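2-pyrone-4,6-dicarboxylic acid hydrolase, putative (Pseudomonas putida, PDB 2FFI) is a putative 2-pyrone-4,6-dicarboxylate lactonase that probably hydrolyses the lactone ring of its substrate, built on the TIM barrel of the amidohydrolases. Local coordinates at residues A[25-30]-A[62-67]; A[89-94]-A[123-128]; A[169-172]-A[178-181]. All coordinates share one frame; numbering follows the deposited sequence.

The three contacts come in sequence along the chain without overlap, and all lie among the connections between strands and helices of one TIM barrel. Contact 1 joins helix 24-29 to the loop after strand 56-57; contact 2 joins the loop before helix 95-102 to the start of helix 127-136; contact 3 lies within the loop between strand 163-165 and helix 182-185. Contacts 1 and 2, their centres 23 Å apart, meet through a weak hydrogen bond between Thr-67 and Glu-90. Contact 3 stands apart, about 10 Å from contact 1 and 18 Å from contact 2 between nearest atoms. Contacts 1 and 2 thus join neighbouring early elements of the barrel, while contact 3 folds a single later loop back on itself.

Contact 1 (A[25-30]-A[62-67]); sequences GLNLAS and PSFLGT
Two early connections of the TIM barrel meet where Asn-27, on the short helix 24-29 that follows strand 15-16, approaches Phe-64 in the 3-10 turn that follows strand 56-57. The backbones stay well apart, with the CA atoms of Asn-27 and Leu-65 9.1 Å from each other, and side chains bridge the distance. Asn-27 reaches across with its amide oxygen: OD1 lies 3.8 Å from Phe-64 CE1, at the edge of the ring and close to its plane. The amide stands almost upright against that ring, the two planes being 85° apart. An oxygen placed there faces the weakly positive C-H rim and not the electron-rich face, so the approach is probably mildly favourable although no hydrogen bond forms. Phe-64 presents this rim because its CG sits between the backbone N and the carbonyl carbon (chi1 70°), which sends the ring toward the helix. Leu-65 adds a looser methyl contact, its CD2 4.5 Å from Asn-27 OD1.

Each side is stiffened by its own bonds. Leu-65 N and Gly-66 N bond back to Pro-62 O and Ser-63 O, respectively, holding the turn. At the helix, Leu-26 O accepts from both Ser-30 N and Ser-30 OG, which arrive from opposite faces of its carbonyl plane; the OG bond is 2.6 Å.

In the surrounding fold, Phe-22, just ahead of helix 24-29, meets the Phe-64 ring edge-to-face and also touches Asn-27, while Pro-36 packs on Asn-27 from the loop leading to helix 42-51. The turn itself runs on toward helix 70-78.

Contact 2 (A[89-94]-A[123-128]); sequences LERDVE and GAQWRP
Arg-91 reaches over the indole of Trp-126 in an off-centre cation-pi contact between the loop 89-94 and the segment 123-128. Arg-91 CZ lies 4.6 Å from the centroid of the five-membered ring of Trp-126, 28° off the ring normal. The guanidinium does not lie flat on the indole: the planes are 87° apart, so the cation stands on edge with NH1 leading, pointed down at the NE1-CE2 side of the ring. NH1 and NE1 are both donors, so their closeness is no hydrogen bond, and at this resolution its exact length carries little weight. Two bends in the arginine chain, at chi2 and chi3, turn the guanidinium toward the ring.

The polar part belongs to Gln-125. Its OE1 sits over one face of the guanidinium, near Arg-91 NH2, where the N-H directions suit no hydrogen bond; the attraction is probably that of a carbonyl dipole for a positive charge. The amide and guanidinium planes are tilted by 39°, and the glutamine chain runs extended beyond CG to get there. Arg-91 thus meets an aromatic face with one edge and an amide oxygen with one face. With the indole cut back to an alanine here, Arg-91 would probably lose its aromatic partner, leaving NH1 facing a gap and its guanidinium less restrained.

Trp-126 occupies the N-cap position of helix 127-136, and its ring also touches Leu-111 and Pro-119, which follow strand 108-110. On the other side, Glu-94 holds the N-cap position of helix 95-102, on which Leu-89 and Val-93 pack through Met-101 and Leu-98. This surface contact therefore links the starts of two successive helices of the barrel.

Contact 3 (A[169-172]-A[178-181]); sequences GRPD and GQPG
Neither segment has regular secondary structure, and the backbones pass at 7.3 Å between the CA atoms of Pro-171 and Gly-181 and 7.5 Å between those of Asp-172 and Gln-179, with Gly-169 and Arg-170 both at positive phi just before. The space between them is spanned by one side chain, that of Gln-179. Its CG is anti to the carbonyl carbon (chi1 -81°) and the chain is extended beyond, which carries the terminal amide across to the backbone of Asp-172.

There OE1 accepts a hydrogen bond from Asp-172 N, 2.7 Å long and nearly straight at the hydrogen, with an N-H...O angle of 172°. At the acceptor the donor comes in from the flank, the C=O...N angle being 107°, and somewhat out of the carbonyl plane. The other end of the amide, NE2, is near Asp-172 O but badly angled for a bond to it; it donates instead to Gly-176 O, in the part of the loop that joins the segments. Both ends of the amide are thus engaged with backbone, which should fix its rotation. Pro-171 CB and Asp-172 CB lie beside the same oxygen, Gln-179 OE1. The carboxylate of Asp-172 is turned from the glutamine and pairs through OD1 with Arg-174 NH1 in a salt bridge. Phe-214 of helix 208-225 packs against both Pro-171 and Gln-179.

Here a buried glutamine side chain ties the two arms of an irregular loop through backbone groups, Asp-172 N and Gly-176 O. The loop is one of the strand-to-helix connections of a TIM barrel, running from strand 163-165 to helix 182-185.

Contact 1 (A[25-30]-A[62-67])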
loop_
_atom_site.group_PDB
_atom_site.type_symbol
_atom_site.label_atom_id
_atom_site.label_comp_id
_atom_site.label_asym_id
_atom_site.label_seq_id
_atom_site.Cartn_x
_atom_site.Cartn_y
_atom_site.Cartn_z
ATOM N N GLY A 25 -19.998 -4.646 12.534
ATOM C CA GLY A 25 -20.682 -5.733 13.213
ATOM C C GLY A 25 -19.694 -6.838 13.563
ATOM O O GLY A 25 -19.851 -7.524 14.578
ATOM N N LEU A 26 -18.680 -7.008 12.714
ATOM C CA LEU A 26 -17.638 -8.009 12.927
ATOM C C LEU A 26 -16.626 -7.503 13.955
ATOM O O LEU A 26 -16.082 -8.281 14.733
ATOM C CB LEU A 26 -16.928 -8.336 11.600
ATOM C CG LEU A 26 -15.631 -9.172 11.611
ATOM C CD1 LEU A 26 -15.814 -10.478 12.388
ATOM C CD2 LEU A 26 -15.231 -9.462 10.172
ATOM N N ASN A 27 -16.381 -6.197 13.948
ATOM C CA ASN A 27 -15.448 -5.583 14.885
ATOM C C ASN A 27 -16.099 -5.515 16.273
ATOM O O ASN A 27 -15.431 -5.203 17.256
ATOM C CB ASN A 27 -15.054 -4.166 14.419
ATOM C CG ASN A 27 -14.424 -4.150 13.017
ATOM O OD1 ASN A 27 -13.740 -5.098 12.609
ATOM N ND2 ASN A 27 -14.634 -3.054 12.288
ATOM N N LEU A 28 -17.401 -5.800 16.337
ATOM C CA LEU A 28 -18.158 -5.794 17.592
ATOM C C LEU A 28 -18.507 -7.224 18.007
ATOM O O LEU A 28 -18.590 -7.535 19.197
ATOM C CB LEU A 28 -19.449 -4.966 17.453
ATOM C CG LEU A 28 -19.396 -3.436 17.574
ATOM C CD1 LEU A 28 -20.752 -2.825 17.252
ATOM C CD2 LEU A 28 -18.979 -3.071 18.990
ATOM N N ALA A 29 -18.716 -8.093 17.024
ATOM C CA ALA A 29 -19.032 -9.488 17.301
ATOM C C ALA A 29 -17.770 -10.253 17.714
ATOM O O ALA A 29 -17.828 -11.114 18.586
ATOM C CB ALA A 29 -19.663 -10.138 16.077
ATOM N N SER A 30 -16.634 -9.940 17.091
ATOM C CA SER A 30 -15.374 -10.611 17.422
ATOM C C SER A 30 -14.615 -9.856 18.527
ATOM O O SER A 30 -13.579 -10.319 19.017
ATOM C CB SER A 30 -14.487 -10.760 16.172
ATOM O OG SER A 30 -13.977 -9.522 15.703
ATOM N N PRO A 62 -5.911 -4.535 7.231
ATOM C CA PRO A 62 -5.865 -3.423 8.185
ATOM C C PRO A 62 -5.102 -3.868 9.447
ATOM O O PRO A 62 -5.352 -4.952 9.971
ATOM C CB PRO A 62 -7.346 -3.128 8.438
ATOM C CG PRO A 62 -7.996 -4.456 8.262
ATOM C CD PRO A 62 -7.273 -5.092 7.110
ATOM N N SER A 63 -4.176 -3.045 9.932
ATOM C CA SER A 63 -3.382 -3.394 11.116
ATOM C C SER A 63 -4.135 -3.981 12.302
ATOM O O SER A 63 -3.733 -5.016 12.838
ATOM C CB SER A 63 -2.601 -2.187 11.624
ATOM O OG SER A 63 -1.670 -1.745 10.660
ATOM N N PHE A 64 -5.218 -3.338 12.723
ATOM C CA PHE A 64 -5.964 -3.829 13.886
ATOM C C PHE A 64 -6.555 -5.238 13.774
ATOM O O PHE A 64 -7.217 -5.695 14.691
ATOM C CB PHE A 64 -7.074 -2.835 14.247
ATOM C CG PHE A 64 -8.192 -2.782 13.247
ATOM C CD1 PHE A 64 -9.241 -3.689 13.314
ATOM C CD2 PHE A 64 -8.204 -1.823 12.248
ATOM C CE1 PHE A 64 -10.287 -3.645 12.404
ATOM C CE2 PHE A 64 -9.249 -1.769 11.328
ATOM C CZ PHE A 64 -10.292 -2.682 11.410
ATOM N N LEU A 65 -6.318 -5.913 12.655
ATOM C CA LEU A 65 -6.845 -7.252 12.449
ATOM C C LEU A 65 -5.717 -8.287 12.510
ATOM O O LEU A 65 -5.963 -9.494 12.591
ATOM C CB LEU A 65 -7.600 -7.335 11.104
ATOM C CG LEU A 65 -8.965 -6.635 11.055
ATOM C CD1 LEU A 65 -9.707 -6.897 9.724
ATOM C CD2 LEU A 65 -9.809 -7.150 12.204
ATOM N N GLY A 66 -4.481 -7.798 12.478
ATOM C CA GLY A 66 -3.326 -8.668 12.542
ATOM C C GLY A 66 -3.310 -9.720 11.460
ATOM O O GLY A 66 -3.522 -9.414 10.293
ATOM N N THR A 67 -3.077 -10.969 11.849
ATOM C CA THR A 67 -3.005 -12.064 10.887
ATOM C C THR A 67 -4.345 -12.612 10.409
ATOM O O THR A 67 -4.393 -13.393 9.462
ATOM C CB THR A 67 -2.174 -13.208 11.442
ATOM O OG1 THR A 67 -0.887 -12.702 11.802
ATOM C CG2 THR A 67 -1.979 -14.272 10.390
#

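Contact 2 (A[89-94]-A[123-128])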
loop_
_atom_site.group_PDB
_atom_site.type_symbol
_atom_site.label_atom_id
_atom_site.label_comp_id
_atom_site.label_asym_id
_atom_site.label_seq_id
_atom_site.Cartn_x
_atom_site.Cartn_y
_atom_site.Cartn_z
ATOM N N LEU A 89 0.957 -12.016 7.372
ATOM C CA LEU A 89 1.158 -13.404 7.766
ATOM C C LEU A 89 1.930 -13.583 9.063
ATOM O O LEU A 89 2.799 -12.782 9.408
ATOM C CB LEU A 89 1.885 -14.140 6.650
ATOM C CG LEU A 89 1.217 -14.069 5.280
ATOM C CD1 LEU A 89 2.196 -14.576 4.230
ATOM C CD2 LEU A 89 -0.062 -14.882 5.277
ATOM N N GLU A 90 1.618 -14.661 9.772
ATOM C CA GLU A 90 2.291 -14.951 11.029
ATOM C C GLU A 90 3.733 -15.347 10.704
ATOM O O GLU A 90 4.042 -15.709 9.572
ATOM C CB GLU A 90 1.571 -16.087 11.763
ATOM C CG GLU A 90 1.583 -15.986 13.297
ATOM C CD GLU A 90 0.356 -15.281 13.857
ATOM O OE1 GLU A 90 0.425 -14.067 14.165
ATOM O OE2 GLU A 90 -0.691 -15.950 13.985
ATOM N N ARG A 91 4.610 -15.270 11.699
ATOM C CA ARG A 91 6.021 -15.595 11.513
ATOM C C ARG A 91 6.253 -16.786 10.584
ATOM O O ARG A 91 6.718 -16.612 9.470
ATOM C CB ARG A 91 6.688 -15.868 12.866
ATOM C CG ARG A 91 8.215 -15.828 12.828
ATOM C CD ARG A 91 8.752 -14.405 12.990
ATOM N NE ARG A 91 8.814 -14.003 14.400
ATOM C CZ ARG A 91 9.282 -12.835 14.839
ATOM N NH1 ARG A 91 9.738 -11.928 13.983
ATOM N NH2 ARG A 91 9.294 -12.567 16.141
ATOM N N ASP A 92 5.939 -17.993 11.042
ATOM C CA ASP A 92 6.136 -19.182 10.220
ATOM C C ASP A 92 4.845 -19.700 9.581
ATOM O O ASP A 92 3.940 -20.186 10.260
ATOM C CB ASP A 92 6.816 -20.288 11.043
ATOM C CG ASP A 92 6.274 -20.391 12.471
ATOM O OD1 ASP A 92 5.111 -20.825 12.653
ATOM O OD2 ASP A 92 7.019 -20.036 13.420
ATOM N N VAL A 93 4.773 -19.588 8.258
ATOM C CA VAL A 93 3.599 -20.022 7.510
ATOM C C VAL A 93 4.011 -20.952 6.377
ATOM O O VAL A 93 5.051 -20.755 5.751
ATOM C CB VAL A 93 2.858 -18.813 6.917
ATOM C CG1 VAL A 93 1.566 -19.271 6.265
ATOM C CG2 VAL A 93 2.571 -17.796 8.009
ATOM N N GLU A 94 3.184 -21.949 6.094
ATOM C CA GLU A 94 3.515 -22.899 5.045
ATOM C C GLU A 94 3.066 -22.488 3.640
ATOM O O GLU A 94 2.041 -21.830 3.474
ATOM C CB GLU A 94 2.946 -24.277 5.403
ATOM C CG GLU A 94 1.437 -24.458 5.201
ATOM C CD GLU A 94 0.564 -23.663 6.166
ATOM O OE1 GLU A 94 -0.407 -24.266 6.706
ATOM O OE2 GLU A 94 0.831 -22.451 6.372
ATOM N N GLY A 123 17.732 -10.824 9.778
ATOM C CA GLY A 123 17.874 -11.832 10.816
ATOM C C GLY A 123 17.432 -13.214 10.374
ATOM O O GLY A 123 17.123 -13.411 9.200
ATOM N N ALA A 124 17.393 -14.169 11.301
ATOM C CA ALA A 124 16.999 -15.530 10.963
ATOM C C ALA A 124 15.600 -15.850 11.442
ATOM O O ALA A 124 15.052 -16.909 11.127
ATOM C CB ALA A 124 17.983 -16.523 11.549
ATOM N N GLN A 125 15.012 -14.936 12.207
ATOM C CA GLN A 125 13.658 -15.154 12.711
ATOM C C GLN A 125 12.611 -14.646 11.720
ATOM O O GLN A 125 11.417 -14.728 11.975
ATOM C CB GLN A 125 13.470 -14.462 14.060
ATOM C CG GLN A 125 13.570 -12.951 14.017
ATOM C CD GLN A 125 13.274 -12.311 15.375
ATOM O OE1 GLN A 125 12.248 -12.596 16.005
ATOM N NE2 GLN A 125 14.166 -11.430 15.821
ATOM N N TRP A 126 13.072 -14.128 10.587
ATOM C CA TRP A 126 12.181 -13.621 9.559
ATOM C C TRP A 126 12.398 -14.327 8.218
ATOM O O TRP A 126 11.474 -14.424 7.408
ATOM C CB TRP A 126 12.373 -12.108 9.383
ATOM C CG TRP A 126 11.683 -11.252 10.415
ATOM C CD1 TRP A 126 12.196 -10.825 11.603
ATOM C CD2 TRP A 126 10.341 -10.752 10.354
ATOM N NE1 TRP A 126 11.255 -10.094 12.291
ATOM C CE2 TRP A 126 10.107 -10.035 11.545
ATOM C CE3 TRP A 126 9.311 -10.846 9.408
ATOM C CZ2 TRP A 126 8.885 -9.410 11.814
ATOM C CZ3 TRP A 126 8.098 -10.225 9.678
ATOM C CH2 TRP A 126 7.896 -9.520 10.870
ATOM N N ARG A 127 13.616 -14.810 7.987
ATOM C CA ARG A 127 13.964 -15.506 6.747
ATOM C C ARG A 127 12.972 -16.614 6.387
ATOM O O ARG A 127 12.574 -16.741 5.228
ATOM C CB ARG A 127 15.386 -16.086 6.837
ATOM C CG ARG A 127 15.818 -16.921 5.627
ATOM C CD ARG A 127 17.293 -17.340 5.701
ATOM N NE ARG A 127 18.211 -16.367 5.097
ATOM C CZ ARG A 127 18.487 -16.285 3.795
ATOM N NH1 ARG A 127 17.919 -17.119 2.938
ATOM N NH2 ARG A 127 19.342 -15.372 3.350
ATOM N N PRO A 128 12.564 -17.435 7.371
ATOM C CA PRO A 128 11.614 -18.522 7.113
ATOM C C PRO A 128 10.376 -18.075 6.328
ATOM O O PRO A 128 9.857 -18.831 5.502
ATOM C CB PRO A 128 11.272 -19.004 8.514
ATOM C CG PRO A 128 12.564 -18.827 9.219
ATOM C CD PRO A 128 12.990 -17.451 8.782
#

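Contact 3 (A[169-172]-A[178-181])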
loop_
_atom_site.group_PDB
_atom_site.type_symbol
_atom_site.label_atom_id
_atom_site.label_comp_id
_atom_site.label_asym_id
_atom_site.label_seq_id
_atom_site.Cartn_x
_atom_site.Cartn_y
_atom_site.Cartn_z
ATOM N N GLY A 169 6.907 6.878 1.543
ATOM C CA GLY A 169 7.955 6.460 2.442
ATOM C C GLY A 169 7.704 7.075 3.802
ATOM O O GLY A 169 8.543 6.984 4.699
ATOM N N ARG A 170 6.537 7.698 3.951
ATOM C CA ARG A 170 6.144 8.324 5.205
ATOM C C ARG A 170 7.225 9.289 5.685
ATOM O O ARG A 170 7.733 9.172 6.794
ATOM C CB ARG A 170 5.907 7.252 6.261
ATOM C CG ARG A 170 4.800 7.552 7.251
ATOM C CD ARG A 170 3.423 7.296 6.656
ATOM N NE ARG A 170 2.402 7.091 7.681
ATOM C CZ ARG A 170 2.069 7.991 8.602
ATOM N NH1 ARG A 170 1.117 7.719 9.501
ATOM N NH2 ARG A 170 2.691 9.161 8.622
ATOM N N PRO A 171 7.616 10.243 4.836
ATOM C CA PRO A 171 8.638 11.211 5.222
ATOM C C PRO A 171 7.941 12.344 5.968
ATOM O O PRO A 171 6.730 12.277 6.217
ATOM C CB PRO A 171 9.202 11.656 3.873
ATOM C CG PRO A 171 7.967 11.707 3.034
ATOM C CD PRO A 171 7.240 10.422 3.424
ATOM N N ASP A 172 8.701 13.381 6.301
ATOM C CA ASP A 172 8.192 14.551 7.021
ATOM C C ASP A 172 7.969 15.710 6.042
ATOM O O ASP A 172 8.933 16.331 5.599
ATOM C CB ASP A 172 9.220 14.986 8.072
ATOM C CG ASP A 172 8.620 15.160 9.459
ATOM O OD1 ASP A 172 7.672 15.967 9.615
ATOM O OD2 ASP A 172 9.114 14.488 10.399
ATOM N N GLY A 178 15.877 16.452 1.497
ATOM C CA GLY A 178 17.152 15.997 2.016
ATOM C C GLY A 178 17.003 15.375 3.384
ATOM O O GLY A 178 17.995 15.153 4.074
ATOM N N GLN A 179 15.761 15.106 3.780
ATOM C CA GLN A 179 15.475 14.483 5.067
ATOM C C GLN A 179 16.429 13.334 5.307
ATOM O O GLN A 179 16.999 12.781 4.366
ATOM C CB GLN A 179 14.062 13.920 5.090
ATOM C CG GLN A 179 12.977 14.911 5.351
ATOM C CD GLN A 179 11.620 14.284 5.217
ATOM O OE1 GLN A 179 11.322 13.275 5.848
ATOM N NE2 GLN A 179 10.785 14.875 4.382
ATOM N N PRO A 180 16.591 12.938 6.575
ATOM C CA PRO A 180 17.485 11.840 6.934
ATOM C C PRO A 180 17.167 10.517 6.241
ATOM O O PRO A 180 18.066 9.719 5.980
ATOM C CB PRO A 180 17.331 11.764 8.448
ATOM C CG PRO A 180 15.920 12.199 8.657
ATOM C CD PRO A 180 15.849 13.405 7.758
ATOM N N GLY A 181 15.900 10.265 5.939
ATOM C CA GLY A 181 15.578 9.009 5.280
ATOM C C GLY A 181 15.217 9.128 3.804
ATOM O O GLY A 181 15.510 8.249 2.988
#